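Local coordinates for protein polycyclic ketone monooxygenase (Myceliophthora thermophila, PDB 5MQ6) that uses FAD and NADPH to insert a single oxygen atom beside the carbonyl of ketones, notably bulky polycyclic ones, giving esters or lactones, at residues Q215-T227 and G523-S535. Residues are numbered along the deposited sequence; the frame is centred on the assembly and turned at random.
With FAD (flavin-adenine dinucleotide), chain B.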
loop_
_atom_site.group_PDB
_atom_site.type_symbol
_atom_site.label_atom_id
_atom_site.label_comp_id
_atom_site.label_asym_id
_atom_site.label_seq_id
_atom_site.Cartn_x
_atom_site.Cartn_y
_atom_site.Cartn_z
ATOM N N GLN A 215 1.745 14.671 23.615
ATOM C CA GLN A 215 0.579 14.020 24.160
ATOM C C GLN A 215 -0.715 14.318 23.451
ATOM O O GLN A 215 -0.868 15.363 22.854
ATOM C CB GLN A 215 0.438 14.333 25.628
ATOM C CG GLN A 215 1.594 13.764 26.470
ATOM C CD GLN A 215 1.369 13.989 27.936
ATOM O OE1 GLN A 215 1.303 15.121 28.421
ATOM N NE2 GLN A 215 1.195 12.901 28.650
ATOM N N ALA A 216 -1.635 13.374 23.491
ATOM C CA ALA A 216 -2.939 13.560 22.842
ATOM C C ALA A 216 -4.026 12.785 23.516
ATOM O O ALA A 216 -3.754 11.727 24.044
ATOM C CB ALA A 216 -2.867 13.131 21.374
ATOM N N ARG A 217 -5.272 13.199 23.332
ATOM C CA ARG A 217 -6.428 12.412 23.863
ATOM C C ARG A 217 -6.681 11.202 22.985
ATOM O O ARG A 217 -6.990 10.168 23.466
ATOM C CB ARG A 217 -7.697 13.310 23.857
ATOM C CG ARG A 217 -7.541 14.493 24.816
ATOM C CD ARG A 217 -8.842 15.275 24.724
ATOM N NE ARG A 217 -8.879 16.389 25.579
ATOM C CZ ARG A 217 -9.850 17.273 25.650
ATOM N NH1 ARG A 217 -10.954 17.128 24.947
ATOM N NH2 ARG A 217 -9.722 18.259 26.522
ATOM N N TYR A 218 -6.544 11.370 21.677
ATOM C CA TYR A 218 -6.726 10.347 20.701
ATOM C C TYR A 218 -5.518 10.228 19.777
ATOM O O TYR A 218 -4.930 11.303 19.358
ATOM C CB TYR A 218 -7.888 10.769 19.825
ATOM C CG TYR A 218 -9.271 10.677 20.380
ATOM C CD1 TYR A 218 -10.014 9.481 20.333
ATOM C CD2 TYR A 218 -9.915 11.809 20.901
ATOM C CE1 TYR A 218 -11.343 9.417 20.750
ATOM C CE2 TYR A 218 -11.221 11.727 21.331
ATOM C CZ TYR A 218 -11.926 10.572 21.247
ATOM O OH TYR A 218 -13.230 10.627 21.732
ATOM N N VAL A 219 -5.207 8.992 19.401
ATOM C CA VAL A 219 -4.195 8.771 18.366
ATOM C C VAL A 219 -4.839 8.028 17.218
ATOM O O VAL A 219 -5.401 7.021 17.396
ATOM C CB VAL A 219 -2.981 7.991 18.882
ATOM C CG1 VAL A 219 -2.007 7.569 17.746
ATOM C CG2 VAL A 219 -2.264 8.774 19.968
ATOM N N LEU A 220 -4.738 8.574 16.027
ATOM C CA LEU A 220 -5.290 7.982 14.804
ATOM C C LEU A 220 -4.100 7.566 13.878
ATOM O O LEU A 220 -3.367 8.424 13.379
ATOM C CB LEU A 220 -6.089 9.070 14.146
ATOM C CG LEU A 220 -7.441 9.478 14.692
ATOM C CD1 LEU A 220 -7.933 8.925 15.940
ATOM C CD2 LEU A 220 -7.947 10.793 14.239
ATOM N N LEU A 221 -3.931 6.290 13.614
ATOM C CA LEU A 221 -2.828 5.867 12.746
ATOM C C LEU A 221 -3.291 5.810 11.292
ATOM O O LEU A 221 -4.244 5.112 10.962
ATOM C CB LEU A 221 -2.312 4.522 13.151
ATOM C CG LEU A 221 -1.878 4.377 14.583
ATOM C CD1 LEU A 221 -1.439 2.944 14.731
ATOM C CD2 LEU A 221 -0.826 5.306 15.147
ATOM N N ALA A 222 -2.619 6.556 10.422
ATOM C CA ALA A 222 -2.761 6.394 8.959
ATOM C C ALA A 222 -1.321 6.204 8.415
ATOM O O ALA A 222 -0.787 6.947 7.592
ATOM C CB ALA A 222 -3.445 7.628 8.379
ATOM N N SER A 223 -0.704 5.156 8.909
ATOM C CA SER A 223 0.759 4.941 8.799
ATOM C C SER A 223 1.083 4.248 7.511
ATOM O O SER A 223 2.292 3.995 7.241
ATOM C CB SER A 223 1.232 4.074 9.959
ATOM O OG SER A 223 0.677 2.760 9.889
ATOM N N GLY A 224 0.038 3.829 6.760
ATOM C CA GLY A 224 0.253 3.248 5.411
ATOM C C GLY A 224 0.663 1.772 5.427
ATOM O O GLY A 224 0.656 1.099 6.469
ATOM N N ILE A 225 0.976 1.278 4.227
ATOM C CA ILE A 225 1.252 -0.136 4.020
ATOM C C ILE A 225 2.544 -0.414 3.223
ATOM O O ILE A 225 3.111 -1.494 3.359
ATOM C CB ILE A 225 0.088 -0.854 3.281
ATOM C CG1 ILE A 225 -0.363 -0.087 1.981
ATOM C CG2 ILE A 225 -1.115 -1.017 4.175
ATOM C CD1 ILE A 225 -1.429 -0.824 1.096
ATOM N N LEU A 226 2.963 0.526 2.355
ATOM C CA LEU A 226 4.181 0.350 1.489
ATOM C C LEU A 226 5.093 1.562 1.757
ATOM O O LEU A 226 5.122 2.561 0.989
ATOM C CB LEU A 226 3.778 0.181 0.022
ATOM C CG LEU A 226 2.918 -1.116 -0.238
ATOM C CD1 LEU A 226 1.990 -0.965 -1.467
ATOM C CD2 LEU A 226 3.780 -2.370 -0.329
ATOM N N THR A 227 5.786 1.474 2.900
ATOM C CA THR A 227 6.360 2.636 3.609
ATOM C C THR A 227 7.856 2.581 3.827
ATOM O O THR A 227 8.487 3.600 3.972
ATOM C CB THR A 227 5.653 2.797 4.989
ATOM O OG1 THR A 227 5.654 1.539 5.710
ATOM C CG2 THR A 227 4.142 3.281 4.718
ATOM N N GLY A 523 -7.981 -2.679 25.371
ATOM C CA GLY A 523 -6.739 -2.271 26.126
ATOM C C GLY A 523 -6.064 -1.019 25.636
ATOM O O GLY A 523 -5.102 -0.595 26.226
ATOM N N PHE A 524 -6.601 -0.415 24.570
ATOM C CA PHE A 524 -5.985 0.655 23.762
ATOM C C PHE A 524 -7.004 1.681 23.464
ATOM O O PHE A 524 -7.309 1.923 22.308
ATOM C CB PHE A 524 -5.267 0.102 22.492
ATOM C CG PHE A 524 -4.252 -0.988 22.828
ATOM C CD1 PHE A 524 -4.673 -2.297 22.985
ATOM C CD2 PHE A 524 -2.952 -0.674 23.083
ATOM C CE1 PHE A 524 -3.819 -3.298 23.345
ATOM C CE2 PHE A 524 -2.048 -1.661 23.451
ATOM C CZ PHE A 524 -2.488 -2.986 23.595
ATOM N N PRO A 525 -7.563 2.303 24.558
ATOM C CA PRO A 525 -8.622 3.311 24.450
ATOM C C PRO A 525 -8.154 4.500 23.665
ATOM O O PRO A 525 -6.982 4.842 23.731
ATOM C CB PRO A 525 -8.920 3.694 25.927
ATOM C CG PRO A 525 -7.639 3.429 26.628
ATOM C CD PRO A 525 -6.962 2.324 25.910
ATOM N N ASN A 526 -9.077 5.122 22.916
ATOM C CA ASN A 526 -8.771 6.296 22.149
ATOM C C ASN A 526 -7.703 6.119 21.115
ATOM O O ASN A 526 -7.154 7.091 20.651
ATOM C CB ASN A 526 -8.540 7.528 23.045
ATOM C CG ASN A 526 -9.825 8.030 23.657
ATOM O OD1 ASN A 526 -10.861 7.352 23.583
ATOM N ND2 ASN A 526 -9.777 9.239 24.274
ATOM N N LEU A 527 -7.482 4.907 20.653
ATOM C CA LEU A 527 -6.530 4.649 19.538
ATOM C C LEU A 527 -7.337 4.031 18.464
ATOM O O LEU A 527 -8.106 3.098 18.711
ATOM C CB LEU A 527 -5.494 3.613 19.958
ATOM C CG LEU A 527 -4.531 3.104 18.874
ATOM C CD1 LEU A 527 -3.615 4.216 18.324
ATOM C CD2 LEU A 527 -3.728 1.906 19.377
ATOM N N PHE A 528 -7.139 4.528 17.249
ATOM C CA PHE A 528 -7.734 3.969 16.069
ATOM C C PHE A 528 -6.751 3.860 14.938
ATOM O O PHE A 528 -5.808 4.613 14.903
ATOM C CB PHE A 528 -8.963 4.837 15.632
ATOM C CG PHE A 528 -10.084 4.833 16.639
ATOM C CD1 PHE A 528 -11.103 3.835 16.601
ATOM C CD2 PHE A 528 -10.170 5.815 17.578
ATOM C CE1 PHE A 528 -12.132 3.887 17.519
ATOM C CE2 PHE A 528 -11.201 5.830 18.539
ATOM C CZ PHE A 528 -12.191 4.918 18.465
ATOM N N PHE A 529 -7.010 2.959 13.999
ATOM C CA PHE A 529 -6.097 2.720 12.911
ATOM C C PHE A 529 -6.873 2.370 11.696
ATOM O O PHE A 529 -7.922 1.773 11.791
ATOM C CB PHE A 529 -5.011 1.678 13.266
ATOM C CG PHE A 529 -5.484 0.540 14.183
ATOM C CD1 PHE A 529 -6.051 -0.607 13.654
ATOM C CD2 PHE A 529 -5.343 0.586 15.589
ATOM C CE1 PHE A 529 -6.470 -1.677 14.471
ATOM C CE2 PHE A 529 -5.807 -0.485 16.390
ATOM C CZ PHE A 529 -6.381 -1.600 15.839
ATOM N N THR A 530 -6.318 2.719 10.535
ATOM C CA THR A 530 -7.008 2.463 9.273
ATOM C C THR A 530 -7.117 0.963 9.141
ATOM O O THR A 530 -6.245 0.261 9.515
ATOM C CB THR A 530 -6.319 3.116 8.070
ATOM O OG1 THR A 530 -4.923 2.872 8.102
ATOM C CG2 THR A 530 -6.345 4.590 8.164
ATOM N N PRO A 531 -8.238 0.472 8.704
ATOM C CA PRO A 531 -8.395 -0.971 8.815
ATOM C C PRO A 531 -7.541 -1.772 7.811
ATOM O O PRO A 531 -7.666 -1.552 6.629
ATOM C CB PRO A 531 -9.894 -1.165 8.558
ATOM C CG PRO A 531 -10.313 0.021 7.720
ATOM C CD PRO A 531 -9.378 1.131 8.038
ATOM N N LEU A 532 -6.775 -2.742 8.300
ATOM C CA LEU A 532 -6.107 -3.675 7.461
ATOM C C LEU A 532 -6.578 -5.101 7.898
ATOM O O LEU A 532 -7.481 -5.557 7.418
ATOM C CB LEU A 532 -4.551 -3.443 7.529
ATOM C CG LEU A 532 -3.831 -4.350 6.488
ATOM C CD1 LEU A 532 -4.071 -3.704 5.125
ATOM C CD2 LEU A 532 -2.323 -4.645 6.706
ATOM N N SER A 533 -6.013 -5.762 8.887
ATOM C CA SER A 533 -6.555 -7.000 9.391
ATOM C C SER A 533 -8.063 -6.859 9.780
ATOM O O SER A 533 -8.487 -5.831 10.267
ATOM C CB SER A 533 -5.830 -7.438 10.659
ATOM O OG SER A 533 -4.481 -7.669 10.489
ATOM N N GLN A 534 -8.828 -7.920 9.562
ATOM C CA GLN A 534 -10.214 -8.084 10.067
ATOM C C GLN A 534 -11.151 -7.049 9.454
ATOM O O GLN A 534 -12.026 -6.517 10.123
ATOM C CB GLN A 534 -10.227 -7.982 11.626
ATOM C CG GLN A 534 -9.118 -8.801 12.330
ATOM C CD GLN A 534 -9.560 -9.125 13.766
ATOM O OE1 GLN A 534 -10.141 -8.273 14.466
ATOM N NE2 GLN A 534 -9.396 -10.380 14.155
ATOM N N SER A 535 -10.956 -6.744 8.176
ATOM C CA SER A 535 -11.848 -5.809 7.564
ATOM C C SER A 535 -12.124 -6.252 6.087
ATOM O O SER A 535 -12.476 -7.381 5.824
ATOM C CB SER A 535 -11.212 -4.426 7.721
ATOM O OG SER A 535 -9.978 -4.280 6.953
HETATM P PA FAD B . 1.111 6.616 3.027
HETATM O O1A FAD B . 2.102 5.500 3.030
HETATM O O2A FAD B . 0.794 7.379 1.754
HETATM O O5B FAD B . 1.582 7.696 4.119
HETATM C C5B FAD B . 1.954 7.280 5.390
HETATM C C4B FAD B . 3.097 8.155 5.863
HETATM O O4B FAD B . 3.303 7.844 7.254
HETATM C C3B FAD B . 4.437 7.945 5.163
HETATM O O3B FAD B . 5.022 9.187 4.870
HETATM C C2B FAD B . 5.261 7.207 6.180
HETATM O O2B FAD B . 6.639 7.461 6.050
HETATM C C1B FAD B . 4.686 7.746 7.472
HETATM N N9A FAD B . 4.967 6.905 8.609
HETATM C C8A FAD B . 4.718 5.568 8.715
HETATM N N7A FAD B . 5.160 5.160 9.901
HETATM C C5A FAD B . 5.711 6.185 10.572
HETATM C C6A FAD B . 6.318 6.353 11.904
HETATM N N6A FAD B . 6.509 5.394 12.786
HETATM N N1A FAD B . 6.653 7.587 12.178
HETATM C C2A FAD B . 6.514 8.617 11.310
HETATM N N3A FAD B . 5.997 8.580 10.104
HETATM C C4A FAD B . 5.597 7.335 9.695
HETATM N N1 FAD B . -2.687 2.546 -4.215
HETATM C C2 FAD B . -3.810 2.689 -4.991
HETATM O O2 FAD B . -4.919 2.439 -4.536
HETATM N N3 FAD B . -3.713 3.105 -6.262
HETATM C C4 FAD B . -2.510 3.382 -6.788
HETATM O O4 FAD B . -2.487 3.764 -7.951
HETATM C C4X FAD B . -1.244 3.260 -6.044
HETATM N N5 FAD B . 0.008 3.511 -6.554
HETATM C C5X FAD B . 1.080 3.350 -5.739
HETATM C C6 FAD B . 2.444 3.598 -6.254
HETATM C C7 FAD B . 3.543 3.392 -5.291
HETATM C C7M FAD B . 4.979 3.622 -5.706
HETATM C C8 FAD B . 3.317 2.936 -3.889
HETATM C C8M FAD B . 4.446 2.725 -2.881
HETATM C C9 FAD B . 2.029 2.704 -3.448
HETATM C C9A FAD B . 0.915 2.892 -4.314
HETATM N N10 FAD B . -0.368 2.616 -3.814
HETATM C C10 FAD B . -1.460 2.821 -4.663
HETATM C "C1'" FAD B . -0.614 2.232 -2.405
HETATM C "C2'" FAD B . -0.544 3.581 -1.575
HETATM O "O2'" FAD B . 0.369 3.408 -0.483
HETATM C "C3'" FAD B . -1.930 4.112 -1.071
HETATM O "O3'" FAD B . -2.780 4.343 -2.198
HETATM C "C4'" FAD B . -1.947 5.474 -0.337
HETATM O "O4'" FAD B . -1.063 6.527 -0.926
HETATM C "C5'" FAD B . -1.630 5.267 1.158
HETATM O "O5'" FAD B . -2.057 6.477 1.858
HETATM P P FAD B . -1.712 6.438 3.441
HETATM O O1P FAD B . -1.775 7.945 3.889
HETATM O O2P FAD B . -2.596 5.336 4.043
HETATM O O3P FAD B . -0.187 5.828 3.550
HETATM O O HOH W 1 -2.754 2.688 9.756
#
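Val219 N reaches Asn526 O, Phe528 N reaches Val219 O at 3.0 Å, Leu221 N reaches Phe528 O at 2.8 Å, and Thr530 N reaches Leu221 O: backbone bonds of parallel strands 218-221 and 527-529, 12° apart. A water joins Leu221 O, weakly, to Thr530 OG1.

Asn526, third residue of the type II turn 524-527, takes the positive phi that asparagine tolerates and lays its amide over one face of the Tyr218 ring, planes 13° apart, with ND2 3.8 Å above the ring plane. In its own amide plane, ND2 donates to Arg217 O (3.0 Å), approaching from above that carbonyl's plane. ND2 also bonds Ala567 O, and OD1 takes the Val569 N-H, satisfying the buried amide. Tyr218 OH meets Glu560.

Apolar side chains suit both buried faces. Leu527 (CG anti to N, chi1 173°) brings CD1 to Val219 CG1 at 3.8 Å and meets Leu221. Opposite, Leu220 CD1 lies 4.2 Å from Phe528 CD2, under helix 541-562.

Gly224 CA approaches FAD O3P to 3.2 Å; a side chain would hit O1A, and phi is positive, so glycine fits. Strand 527-529 thus joins the parallel part of a mixed Rossmann-type sheet beside 218-221, whose following loop passes the FAD pyrophosphate.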